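PDB 6GQ4: adhesin from Neisseria gonorrhoeae, which probably acts as a surface-exposed adhesin, is a target of bactericidal antibodies and, as in MliC-like relatives, may inhibit lysozyme. Local coordinates for residues 49-53 with 54-58. Residues are numbered along the deposited sequence; the frame is centred on the assembly and turned at random.
Sequences MPINL and DKSDN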
loop_
_atom_site.group_PDB
_atom_site.type_symbol
_atom_site.label_atom_id
_atom_site.label_comp_id
_atom_site.label_asym_id
_atom_site.label_seq_id
_atom_site.Cartn_x
_atom_site.Cartn_y
_atom_site.Cartn_z
ATOM N N MET A 49 6.293 -3.934 -3.771
ATOM C CA MET A 49 6.888 -3.546 -2.491
ATOM C C MET A 49 6.532 -4.630 -1.448
ATOM O O MET A 49 5.425 -4.632 -0.935
ATOM C CB MET A 49 6.368 -2.201 -1.986
ATOM C CG MET A 49 6.796 -1.027 -2.888
ATOM S SD MET A 49 5.787 0.489 -2.642
ATOM C CE MET A 49 4.313 0.058 -3.571
ATOM N N PRO A 50 7.427 -5.584 -1.193
ATOM C CA PRO A 50 7.109 -6.630 -0.187
ATOM C C PRO A 50 6.891 -6.010 1.194
ATOM O O PRO A 50 7.484 -4.947 1.528
ATOM C CB PRO A 50 8.368 -7.502 -0.152
ATOM C CG PRO A 50 9.001 -7.220 -1.497
ATOM C CD PRO A 50 8.771 -5.745 -1.763
ATOM N N ILE A 51 6.039 -6.619 2.011
ATOM C CA ILE A 51 5.859 -6.132 3.360
ATOM C C ILE A 51 7.229 -6.126 4.066
ATOM O O ILE A 51 8.067 -7.003 3.883
ATOM C CB ILE A 51 4.811 -6.939 4.146
ATOM C CG1 ILE A 51 4.401 -6.195 5.429
ATOM C CG2 ILE A 51 5.253 -8.394 4.440
ATOM C CD1 ILE A 51 3.193 -6.782 6.122
ATOM N N ASN A 52 7.486 -5.020 4.774
ATOM C CA ASN A 52 8.765 -4.841 5.452
ATOM C C ASN A 52 8.572 -5.197 6.932
ATOM O O ASN A 52 7.929 -4.475 7.680
ATOM C CB ASN A 52 9.282 -3.407 5.253
ATOM C CG ASN A 52 10.665 -3.243 5.818
ATOM O OD1 ASN A 52 10.903 -3.713 6.920
ATOM N ND2 ASN A 52 11.556 -2.541 5.096
ATOM N N LEU A 53 9.014 -6.387 7.302
ATOM C CA LEU A 53 8.813 -6.862 8.641
ATOM C C LEU A 53 9.876 -6.318 9.613
ATOM O O LEU A 53 9.748 -6.578 10.832
ATOM C CB LEU A 53 8.849 -8.395 8.610
ATOM C CG LEU A 53 7.772 -9.071 7.763
ATOM C CD1 LEU A 53 7.904 -10.580 7.787
ATOM C CD2 LEU A 53 6.392 -8.641 8.167
ATOM N N ASP A 54 10.898 -5.629 9.130
ATOM C CA ASP A 54 11.827 -4.863 10.002
ATOM C C ASP A 54 11.173 -3.588 10.562
ATOM O O ASP A 54 11.440 -3.209 11.719
ATOM C CB ASP A 54 13.122 -4.558 9.262
ATOM C CG ASP A 54 13.840 -5.811 8.784
ATOM O OD1 ASP A 54 13.776 -6.837 9.502
ATOM O OD2 ASP A 54 14.556 -5.725 7.752
ATOM N N LYS A 55 10.289 -2.970 9.796
ATOM C CA LYS A 55 9.670 -1.728 10.150
ATOM C C LYS A 55 8.240 -1.853 10.668
ATOM O O LYS A 55 7.833 -1.029 11.486
ATOM C CB LYS A 55 9.697 -0.811 8.928
ATOM C CG LYS A 55 11.095 -0.350 8.593
ATOM C CD LYS A 55 11.171 1.006 7.971
ATOM C CE LYS A 55 10.605 0.963 6.592
ATOM N NZ LYS A 55 11.429 1.729 5.630
ATOM N N SER A 56 7.455 -2.802 10.119
ATOM C CA SER A 56 6.056 -2.949 10.446
ATOM C C SER A 56 5.903 -3.392 11.905
ATOM O O SER A 56 6.735 -4.217 12.369
ATOM C CB SER A 56 5.387 -3.927 9.496
ATOM O OG SER A 56 5.458 -3.453 8.140
ATOM N N ASP A 57 4.892 -2.855 12.595
ATOM C CA ASP A 57 4.566 -3.285 13.939
ATOM C C ASP A 57 3.050 -3.420 14.040
ATOM O O ASP A 57 2.341 -3.644 13.042
ATOM C CB ASP A 57 5.203 -2.390 14.985
ATOM C CG ASP A 57 4.768 -0.939 14.992
ATOM O OD1 ASP A 57 3.717 -0.608 14.439
ATOM O OD2 ASP A 57 5.515 -0.157 15.590
ATOM N N ASN A 58 2.574 -3.319 15.268
ATOM C CA ASN A 58 1.189 -3.483 15.592
ATOM C C ASN A 58 0.348 -2.294 15.144
ATOM O O ASN A 58 -0.881 -2.458 15.027
ATOM C CB ASN A 58 0.912 -3.698 17.079
ATOM C CG ASN A 58 1.400 -2.593 17.982
ATOM O OD1 ASN A 58 2.526 -2.129 17.835
ATOM N ND2 ASN A 58 0.553 -2.213 18.917
#
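Asn52 meets Lys55 and Ser56 in a five-residue turn, a worked example of an Asx motif outside a regular helix: its OD1 accepts from Lys55 N and its O from Ser56 N. On the backbone side, Asn52 O accepts from Ser56 N at 3.0 Å, an i to i+4 bond round residues in right-handed helical conformation. The hydroxyl adds to the motif a further bond, Ser56 OG donating to Asn52 O at 2.7 Å. With OG set beside its own backbone N (chi1 -61°), Ser56 grips this oxygen from both faces of the carbonyl plane.

With chi1 at -174°, CG anti to N, the carboxamide of Asn52 is carried forward to the next N-H groups, where OD1 accepts from Lys55 N at 3.0 Å, the donor lying above the amide plane, and more weakly from Asp54 N.

Among van der Waals contacts, the bent Lys55 chain crosses the carboxamide, CE lying 3.9 Å from Asn52 ND2; Lys55 NZ forms a salt bridge with Glu66 OE2.

Asn52 ND2 bonds to Gly64 O and Ser56 OG accepts from Phe62 N. The turn lies in the loop linking the outermost strands, 45-50 and 61-63, whose edges backbone bonds Pro50–Gly64 and Asn52–Phe62 bring together, consistent with the MliC/ACP-like barrel.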